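Local coordinates for protein haloacid dehalogenase-like hydrolase (Bacteroides thetaiotaomicron, PDB 2RBK) that probably hydrolyses phosphate esters as a magnesium-dependent phosphatase of the haloacid dehalogenase superfamily, at residues K3-D8 with K253-F258. Sequence-based numbering, arbitrary orientation.
With MG (magnesium ion), chain B; VN4 (oxido(dioxo)vanadium), chain C.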
# COMPACT_ATOMS: atom_id res chain seq x y z
N LYS A 3 3.82 -17.99 -9.71
CA LYS A 3 4.85 -17.29 -10.46
C LYS A 3 5.10 -15.88 -9.92
O LYS A 3 6.19 -15.36 -10.16
CB LYS A 3 4.50 -17.21 -11.93
CG LYS A 3 4.51 -18.57 -12.62
CD LYS A 3 4.37 -18.49 -14.15
CE LYS A 3 4.98 -19.67 -14.90
NZ LYS A 3 4.83 -19.54 -16.39
N ALA A 4 4.15 -15.26 -9.26
CA ALA A 4 4.25 -13.86 -8.84
C ALA A 4 3.77 -13.73 -7.40
O ALA A 4 2.69 -14.22 -7.07
CB ALA A 4 3.42 -12.98 -9.74
N LEU A 5 4.59 -13.10 -6.58
CA LEU A 5 4.29 -12.81 -5.17
C LEU A 5 4.07 -11.31 -5.03
O LEU A 5 4.87 -10.51 -5.55
CB LEU A 5 5.47 -13.19 -4.31
CG LEU A 5 6.02 -14.63 -4.46
CD1 LEU A 5 7.17 -14.84 -3.51
CD2 LEU A 5 4.92 -15.66 -4.25
N PHE A 6 3.03 -10.92 -4.31
CA PHE A 6 2.70 -9.54 -4.07
C PHE A 6 2.67 -9.27 -2.57
O PHE A 6 1.83 -9.84 -1.88
CB PHE A 6 1.32 -9.19 -4.66
CG PHE A 6 1.33 -9.34 -6.16
CD1 PHE A 6 0.99 -10.51 -6.82
CD2 PHE A 6 1.71 -8.24 -6.94
CE1 PHE A 6 1.05 -10.60 -8.18
CE2 PHE A 6 1.78 -8.33 -8.32
CZ PHE A 6 1.42 -9.52 -8.93
N PHE A 7 3.57 -8.43 -2.11
CA PHE A 7 3.73 -8.15 -0.68
C PHE A 7 3.33 -6.72 -0.34
O PHE A 7 3.94 -5.77 -0.83
CB PHE A 7 5.17 -8.32 -0.25
CG PHE A 7 5.69 -9.72 -0.34
CD1 PHE A 7 6.42 -10.15 -1.42
CD2 PHE A 7 5.42 -10.65 0.67
CE1 PHE A 7 6.91 -11.44 -1.50
CE2 PHE A 7 5.90 -11.94 0.57
CZ PHE A 7 6.65 -12.34 -0.51
N ASP A 8 2.37 -6.58 0.58
CA ASP A 8 2.24 -5.34 1.31
C ASP A 8 3.52 -5.07 2.08
O ASP A 8 4.28 -5.98 2.40
CB ASP A 8 1.07 -5.46 2.26
CG ASP A 8 0.84 -4.29 3.14
OD1 ASP A 8 0.71 -4.48 4.37
OD2 ASP A 8 0.79 -3.14 2.61
N LYS A 253 7.17 -18.87 6.93
CA LYS A 253 6.32 -20.03 7.19
C LYS A 253 5.29 -20.21 6.10
O LYS A 253 5.03 -21.37 5.68
CB LYS A 253 5.65 -19.92 8.56
CG LYS A 253 6.60 -20.18 9.71
CD LYS A 253 5.92 -19.79 11.02
CE LYS A 253 6.76 -20.18 12.25
NZ LYS A 253 6.16 -19.59 13.47
N ALA A 254 4.67 -19.14 5.64
CA ALA A 254 3.68 -19.26 4.58
C ALA A 254 4.30 -19.77 3.28
O ALA A 254 3.75 -20.63 2.60
CB ALA A 254 2.95 -17.95 4.37
N MET A 255 5.44 -19.17 2.94
CA MET A 255 6.13 -19.58 1.70
C MET A 255 6.53 -21.04 1.72
O MET A 255 6.43 -21.75 0.72
CB MET A 255 7.25 -18.60 1.40
CG MET A 255 6.72 -17.22 1.07
SD MET A 255 7.98 -15.93 0.94
CE MET A 255 8.95 -16.53 -0.44
N LYS A 256 7.01 -21.48 2.87
CA LYS A 256 7.35 -22.90 3.04
C LYS A 256 6.09 -23.78 2.93
O LYS A 256 6.12 -24.83 2.30
CB LYS A 256 8.08 -23.15 4.35
CG LYS A 256 9.48 -22.61 4.36
CD LYS A 256 10.14 -22.67 5.74
CE LYS A 256 11.62 -22.24 5.71
NZ LYS A 256 12.29 -22.49 7.08
N HIS A 257 5.01 -23.37 3.56
CA HIS A 257 3.78 -24.14 3.53
C HIS A 257 3.29 -24.43 2.14
O HIS A 257 2.80 -25.52 1.84
CB HIS A 257 2.70 -23.37 4.32
CG HIS A 257 1.32 -23.92 4.07
ND1 HIS A 257 0.92 -25.14 4.59
CD2 HIS A 257 0.31 -23.47 3.29
CE1 HIS A 257 -0.34 -25.37 4.15
NE2 HIS A 257 -0.70 -24.39 3.37
N PHE A 258 3.39 -23.43 1.25
CA PHE A 258 2.94 -23.60 -0.12
C PHE A 258 3.98 -24.24 -1.04
O PHE A 258 3.71 -24.55 -2.19
CB PHE A 258 2.44 -22.26 -0.69
CG PHE A 258 1.16 -21.82 -0.08
CD1 PHE A 258 1.09 -20.73 0.82
CD2 PHE A 258 -0.01 -22.48 -0.38
CE1 PHE A 258 -0.11 -20.38 1.38
CE2 PHE A 258 -1.21 -22.09 0.15
CZ PHE A 258 -1.26 -21.06 1.04
MG MG B . -0.10 -3.27 5.82
V VN4 C . 0.96 -1.20 3.15
O1 VN4 C . 2.56 -1.16 2.70
O2 VN4 C . 0.50 -1.59 4.80
O3 VN4 C . -0.38 -0.28 2.30
O HOH W 1 -1.92 -3.23 4.77
O HOH W 2 -0.82 -2.30 7.52
O HOH W 3 1.44 0.82 3.61
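A single methionine carries the helix side of this contact: M255 reaches both L5 and F7, two buried residues of strand 4-7, while no hydrogen bond crosses between the segments. M255 SD meets the rim of the F7 ring, 4.1 Å from F7 CZ. The Met-aromatic assignment rests on two measures, M255 SD lying 5.4 Å from the centroid of the F7 ring and 81° off its normal, so the sulfur approaches the edge near the ring plane and not a face. The thioether then turns at its last torsion (chi3 63°), which carries the methyl away from the extended part of the chain to L5, where M255 CE stands 3.9 Å from L5 CD1. L5 and F7 are alternate residues of the strand, so their side chains emerge on the same side of the sheet, and the bent thioether serves both. The separation of the backbones agrees with contact through side-chain ends alone: the nearest CA atoms, those of L5 and M255, are 9.8 Å apart. Around this point M255 also touches A28, L29 and A32 of helix 23-34 and F209 of strand 206-210, whose ring stacks on F7; helix 250-258 is thereby packed against the central parallel strands of the Rossmann-like HAD core. Dispersion probably dominates, with a small attraction between sulfur and ring C-H groups. Beyond this L5/F7 face, at the strand's C-terminal end, D8 OD1 binds magnesium at 2.1 Å and D8 OD2 lies 2.0 Å from the vanadium of VN4, with D10 and D211 completing the metal's protein ligands. D8 opens a DxDx(T/V) pattern, consistent with the HAD nucleophile; bonded to a vanadium resembling a phosphoryl group in transfer, it implies that the packed strand presents this carboxylate to substrate and magnesium.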